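Yeast glycogen phosphorylase (Saccharomyces cerevisiae, PDB 1YGP) belongs to the carbohydrate phosphorylase family, has the two-domain GT-B fold built on Rossmann-like sheets, and carries a bound pyridoxal-5'-phosphate. Local coordinates at residues E391-D394 with I395-T399; S783-S786 with V787-I791; R863-E866 with E867-T871. One frame throughout, in Å; residues are numbered along the deposited sequence.

Contact 1 of 3, residues E391-D394 with I395-T399; sequences EAWD and IVTKT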
# COMPACT_ATOMS: atom_id res chain seq x y z
N GLU A 391 -5.32 16.35 -41.70
CA GLU A 391 -6.47 15.49 -41.50
C GLU A 391 -6.61 15.19 -40.00
O GLU A 391 -7.71 15.23 -39.44
CB GLU A 391 -6.25 14.24 -42.29
CG GLU A 391 -7.43 13.29 -42.39
CD GLU A 391 -7.03 11.89 -42.85
OE1 GLU A 391 -6.18 11.76 -43.75
OE2 GLU A 391 -7.54 10.92 -42.29
N ALA A 392 -5.47 14.97 -39.35
CA ALA A 392 -5.36 14.71 -37.92
C ALA A 392 -5.92 15.88 -37.12
O ALA A 392 -6.81 15.73 -36.26
CB ALA A 392 -3.90 14.52 -37.56
N TRP A 393 -5.46 17.09 -37.47
CA TRP A 393 -5.92 18.29 -36.79
C TRP A 393 -7.44 18.49 -36.88
O TRP A 393 -8.08 18.98 -35.95
CB TRP A 393 -5.20 19.52 -37.36
CG TRP A 393 -5.53 20.71 -36.49
CD1 TRP A 393 -6.24 21.77 -36.99
CD2 TRP A 393 -5.25 20.83 -35.15
NE1 TRP A 393 -6.42 22.56 -35.96
CE2 TRP A 393 -5.86 22.05 -34.86
CE3 TRP A 393 -4.60 20.11 -34.14
CZ2 TRP A 393 -5.82 22.58 -33.57
CZ3 TRP A 393 -4.56 20.64 -32.85
CH2 TRP A 393 -5.17 21.87 -32.57
N ASP A 394 -8.05 18.09 -37.98
CA ASP A 394 -9.49 18.18 -38.08
C ASP A 394 -10.16 17.25 -37.07
O ASP A 394 -11.18 17.62 -36.49
CB ASP A 394 -9.92 17.80 -39.47
CG ASP A 394 -10.41 19.02 -40.21
OD1 ASP A 394 -9.58 19.83 -40.64
OD2 ASP A 394 -11.63 19.14 -40.33
N ILE A 395 -9.57 16.07 -36.83
CA ILE A 395 -10.12 15.13 -35.87
C ILE A 395 -9.99 15.72 -34.45
O ILE A 395 -10.98 15.82 -33.72
CB ILE A 395 -9.37 13.77 -36.04
CG1 ILE A 395 -9.68 13.20 -37.43
CG2 ILE A 395 -9.82 12.78 -34.98
CD1 ILE A 395 -8.96 11.90 -37.87
N VAL A 396 -8.80 16.21 -34.07
CA VAL A 396 -8.57 16.82 -32.78
C VAL A 396 -9.64 17.87 -32.49
O VAL A 396 -10.40 17.76 -31.52
CB VAL A 396 -7.15 17.44 -32.80
CG1 VAL A 396 -6.91 18.30 -31.57
CG2 VAL A 396 -6.10 16.35 -32.74
N THR A 397 -9.82 18.78 -33.43
CA THR A 397 -10.74 19.89 -33.35
C THR A 397 -12.16 19.45 -33.05
O THR A 397 -12.85 19.95 -32.15
CB THR A 397 -10.56 20.58 -34.68
OG1 THR A 397 -9.29 21.22 -34.56
CG2 THR A 397 -11.69 21.51 -35.07
N LYS A 398 -12.63 18.46 -33.78
CA LYS A 398 -13.96 17.97 -33.56
C LYS A 398 -14.08 17.09 -32.32
O LYS A 398 -15.20 16.88 -31.88
CB LYS A 398 -14.38 17.24 -34.80
CG LYS A 398 -14.83 18.23 -35.84
CD LYS A 398 -15.35 17.43 -37.02
CE LYS A 398 -14.36 17.26 -38.18
NZ LYS A 398 -14.32 18.47 -38.98
N THR A 399 -12.99 16.64 -31.69
CA THR A 399 -13.06 15.78 -30.52
C THR A 399 -13.15 16.57 -29.22
O THR A 399 -13.80 16.13 -28.28
CB THR A 399 -11.82 14.84 -30.49
OG1 THR A 399 -11.79 14.09 -31.70
CG2 THR A 399 -11.87 13.87 -29.31

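Contact 2 of 3, residues S783-S786 with V787-I791; sequences SLDS and VLSYI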
# COMPACT_ATOMS: atom_id res chain seq x y z
N SER A 783 -17.70 52.56 12.24
CA SER A 783 -17.98 51.18 12.63
C SER A 783 -16.78 50.27 12.41
O SER A 783 -16.28 49.59 13.32
CB SER A 783 -19.16 50.72 11.80
OG SER A 783 -19.10 51.33 10.51
N LEU A 784 -16.29 50.39 11.18
CA LEU A 784 -15.14 49.63 10.74
C LEU A 784 -13.93 50.14 11.48
O LEU A 784 -13.10 49.34 11.92
CB LEU A 784 -14.90 49.79 9.25
CG LEU A 784 -13.83 48.88 8.72
CD1 LEU A 784 -14.29 47.44 8.92
CD2 LEU A 784 -13.58 49.15 7.25
N ASP A 785 -13.83 51.46 11.70
CA ASP A 785 -12.68 52.00 12.38
C ASP A 785 -12.63 51.55 13.83
O ASP A 785 -11.55 51.35 14.38
CB ASP A 785 -12.69 53.51 12.34
CG ASP A 785 -11.32 54.04 12.75
OD1 ASP A 785 -10.33 53.73 12.07
OD2 ASP A 785 -11.26 54.73 13.76
N SER A 786 -13.79 51.30 14.43
CA SER A 786 -13.82 50.79 15.78
C SER A 786 -13.22 49.40 15.73
O SER A 786 -12.26 49.17 16.47
CB SER A 786 -15.26 50.74 16.25
OG SER A 786 -15.79 52.06 16.22
N VAL A 787 -13.62 48.50 14.82
CA VAL A 787 -13.01 47.18 14.87
C VAL A 787 -11.56 47.21 14.46
O VAL A 787 -10.77 46.59 15.17
CB VAL A 787 -13.75 46.14 13.98
CG1 VAL A 787 -15.04 45.86 14.68
CG2 VAL A 787 -14.13 46.61 12.61
N LEU A 788 -11.10 47.98 13.46
CA LEU A 788 -9.68 47.93 13.15
C LEU A 788 -8.78 48.45 14.28
O LEU A 788 -7.72 47.87 14.54
CB LEU A 788 -9.40 48.70 11.85
CG LEU A 788 -10.00 48.07 10.57
CD1 LEU A 788 -9.31 48.66 9.37
CD2 LEU A 788 -9.76 46.57 10.50
N SER A 789 -9.23 49.44 15.06
CA SER A 789 -8.49 49.92 16.21
C SER A 789 -8.55 48.88 17.30
O SER A 789 -7.57 48.67 18.01
CB SER A 789 -9.07 51.20 16.75
OG SER A 789 -9.11 52.19 15.73
N TYR A 790 -9.67 48.17 17.45
CA TYR A 790 -9.81 47.18 18.50
C TYR A 790 -8.94 45.93 18.27
O TYR A 790 -8.83 45.05 19.14
CB TYR A 790 -11.31 46.81 18.62
CG TYR A 790 -11.55 45.78 19.70
CD1 TYR A 790 -11.40 46.14 21.04
CD2 TYR A 790 -11.84 44.47 19.35
CE1 TYR A 790 -11.53 45.18 22.03
CE2 TYR A 790 -11.97 43.50 20.34
CZ TYR A 790 -11.80 43.86 21.68
OH TYR A 790 -11.87 42.89 22.66
N ILE A 791 -8.37 45.75 17.09
CA ILE A 791 -7.49 44.61 16.92
C ILE A 791 -6.07 45.09 16.73
O ILE A 791 -5.21 44.23 16.53
CB ILE A 791 -7.90 43.69 15.70
CG1 ILE A 791 -7.62 44.35 14.37
CG2 ILE A 791 -9.38 43.34 15.81
CD1 ILE A 791 -7.72 43.27 13.28

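Contact 3 of 3, residues R863-E866 with E867-T871; sequences RCIE and EYSDT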
# COMPACT_ATOMS: atom_id res chain seq x y z
N ARG A 863 -29.64 18.06 -14.87
CA ARG A 863 -29.97 19.03 -15.89
C ARG A 863 -28.66 19.53 -16.50
O ARG A 863 -28.64 19.60 -17.73
CB ARG A 863 -30.76 20.18 -15.25
CG ARG A 863 -31.29 21.31 -16.11
CD ARG A 863 -30.23 22.32 -16.48
NE ARG A 863 -29.77 23.09 -15.34
CZ ARG A 863 -28.52 23.56 -15.26
NH1 ARG A 863 -27.61 23.36 -16.22
NH2 ARG A 863 -28.18 24.27 -14.19
N CYS A 864 -27.56 19.86 -15.78
CA CYS A 864 -26.27 20.21 -16.41
C CYS A 864 -25.85 19.14 -17.40
O CYS A 864 -25.44 19.43 -18.53
CB CYS A 864 -25.06 20.28 -15.50
SG CYS A 864 -25.13 21.23 -13.97
N ILE A 865 -25.97 17.86 -17.03
CA ILE A 865 -25.56 16.78 -17.90
C ILE A 865 -26.51 16.64 -19.08
O ILE A 865 -26.03 16.28 -20.17
CB ILE A 865 -25.44 15.49 -17.06
CG1 ILE A 865 -24.30 15.71 -16.07
CG2 ILE A 865 -25.13 14.28 -17.91
CD1 ILE A 865 -22.93 16.07 -16.68
N GLU A 866 -27.80 16.96 -18.94
CA GLU A 866 -28.70 16.94 -20.09
C GLU A 866 -28.21 17.97 -21.12
O GLU A 866 -28.01 17.66 -22.29
CB GLU A 866 -30.11 17.28 -19.66
CG GLU A 866 -30.80 16.16 -18.88
CD GLU A 866 -32.11 16.49 -18.14
OE1 GLU A 866 -32.83 17.43 -18.50
OE2 GLU A 866 -32.42 15.77 -17.19
N GLU A 867 -27.87 19.17 -20.66
CA GLU A 867 -27.48 20.24 -21.54
C GLU A 867 -26.20 19.92 -22.25
O GLU A 867 -26.09 20.10 -23.46
CB GLU A 867 -27.28 21.55 -20.78
CG GLU A 867 -28.50 22.01 -20.00
CD GLU A 867 -28.58 23.51 -19.86
OE1 GLU A 867 -27.78 24.13 -19.16
OE2 GLU A 867 -29.47 24.07 -20.48
N TYR A 868 -25.22 19.39 -21.51
CA TYR A 868 -23.93 19.06 -22.09
C TYR A 868 -24.11 17.99 -23.13
O TYR A 868 -23.65 18.17 -24.26
CB TYR A 868 -22.97 18.56 -21.03
CG TYR A 868 -22.13 19.60 -20.31
CD1 TYR A 868 -20.96 20.07 -20.89
CD2 TYR A 868 -22.49 20.02 -19.03
CE1 TYR A 868 -20.12 20.93 -20.20
CE2 TYR A 868 -21.65 20.88 -18.34
CZ TYR A 868 -20.47 21.33 -18.91
OH TYR A 868 -19.62 22.17 -18.18
N SER A 869 -24.86 16.94 -22.79
CA SER A 869 -25.09 15.85 -23.72
C SER A 869 -25.75 16.35 -24.99
O SER A 869 -25.29 15.99 -26.08
CB SER A 869 -25.97 14.78 -23.12
OG SER A 869 -25.37 14.22 -21.96
N ASP A 870 -26.72 17.24 -24.91
CA ASP A 870 -27.40 17.67 -26.10
C ASP A 870 -26.75 18.77 -26.91
O ASP A 870 -26.91 18.76 -28.13
CB ASP A 870 -28.81 18.06 -25.73
CG ASP A 870 -29.60 16.88 -25.18
OD1 ASP A 870 -29.36 15.73 -25.61
OD2 ASP A 870 -30.45 17.11 -24.31
N THR A 871 -26.00 19.73 -26.35
CA THR A 871 -25.47 20.77 -27.21
C THR A 871 -24.02 20.52 -27.62
O THR A 871 -23.59 20.84 -28.74
CB THR A 871 -25.59 22.14 -26.50
OG1 THR A 871 -24.82 22.12 -25.31
CG2 THR A 871 -27.03 22.44 -26.14

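Contact 1 of 3, residues E391-D394 with I395-T399
Asp394 and Lys398 form a salt bridge one turn apart on helix 389-399, part of the beta-alpha-beta crossover from strand 361-366 to strand 400-404. Both side chains run alongside each other on the exposed flank. Lys398 bends at its third and fourth torsions, which turns NZ back to meet OD2 of Asp394 at 3.1 Å, on the anti side of the carboxylate. A lysine suits the place because its long chain can bend back over the turn and still leave its charge on the exposed side.

On the next flank the carbonyl of Trp393 holds two donors from Thr397, its backbone N and, at 2.9 Å, its hydroxyl OG1; they arrive from opposite faces of the carbonyl plane. The same OG1 lies over one face of the indole, 3.4 Å above its plane and displaced toward the rim, while the ring of Trp389 meets that of Trp393 at about 25°.

The apolar face is turned inward. Small Ala392 fits against Gln378 and Leu381 of helix 372-384, and branched Ile395 packs on Phe357 and Pro358. Val396 has CG1 anti to the backbone N (chi1 171°), which sends this methyl obliquely to the indole, where it lies 3.6 Å from CZ3 of Trp393.

Contact 2 of 3, residues S783-S786 with V787-I791
Helix 782-790 is a short amphipathic helix on the side of the GT-B fold that holds the six-stranded parallel sheet, and Ser783 to Tyr790 make up nearly all of it. The ordinary i to i+4 ladder runs through it: Leu788 N is bonded to Leu784 O at 2.9 Å with an N-H...O angle of 168°, and Tyr790 N is bonded to Ser786 O, also at 2.9 Å.

Ser786 and Ser789 are serines whose small hydroxyls fold back on the backbone. Ser789 OG stands beside its own backbone N, anti to the carbonyl carbon (chi1 -57°), and from there donates to Asp785 O at 2.9 Å. Ser789 N bonds to the same oxygen at 3.1 Å from the other face of the carbonyl plane, so two bonds grip Asp785 O. Ser786 repeats the habit nearly one turn earlier, its OG bonded to Ser782 O. Ser783 is instead the serine turned to helix 820-840, where it touches Phe824 and its hydroxyl is bonded to Glu825.

The buried flank is aliphatic and is shared among three helices. Leu784 lies on Ser821 and Phe824 of helix 820-840, Leu788 on Val808 of helix 805-813, and Val787 on Ile623 of helix 615-634. Tyr790, partly exposed, touches Ile623 and Leu627, its ring nearly perpendicular to that of Phe796; a large ring with a polar end suits such a boundary. Within the helix, Leu784 and Leu788 are one turn apart and approach loosely, CG to CG at 4.3 Å. The side chains of Val787 and Leu784 cross at about a right angle, CG2 of Val787 lying 3.8 Å from CD1 of Leu784.

Contact 3 of 3, residues R863-E866 with E867-T871
Among the charged groups, Arg863 and Glu867 pair one turn apart, NH1 of Arg863 lying 3.0 Å from OE1 of Glu867. The two flat groups are steeply turned; the planes are 74° apart, and the bridge is made by one nitrogen and one oxygen. Bends at chi2 and chi3 (-78° and -68°) fold the arginine over, bringing its CD to 3.9 Å from CG of Glu867. The guanidinium has further holds: NE bonds to Phe858 O, NH1 also bonds to Thr513 O, and the ring of Phe858 makes a cation-pi contact. Glu866 sits close to Glu180, a like charge that might raise its proton affinity.

Hydroxyl bonds follow the turns of helix 861-873, near the C terminus, which packs back on the N-terminal domain as in GT-B proteins generally. Ser869 OG donates to Ile865 O at 2.8 Å, opposite in face to its own backbone N, which reaches the same oxygen. Thr871 OG1 and N likewise both bond to Glu867 O, OG1 at 3.0 Å and from above the carbonyl plane.

Apolar and aromatic contacts fill the inner side. Cys864 and Ile865 lie on Phe173 of helix 165-179. The edge of the Tyr868 ring lies by the carbonyl of Cys864; its CD2 is also 4.4 Å from CB of Cys864. The OH of the buried Tyr868 is hydrogen-bonded to Asn482 ND2 and Thr403 OG1.

In the fold
Each contact is formed along a single helix, so none closes a long loop; they follow one another in series, without nesting or crossing. Contact 1 comes first, in a crossover helix of the nine-stranded sheet. The chain then builds the six-stranded sheet, and contact 2 sits among helices 615-634, 805-813 and 820-840 there, on the opposite side of the chain's centre, with its centre about 60 Å from that of contact 1. Contact 3 brings the chain back: residues 863-871 lie against helix 165-179 and reach strands 400-404 and 478-483, the former entered directly from the helix of contact 1. The centres of contacts 1 and 3 are about 23 Å apart, although the two do not touch.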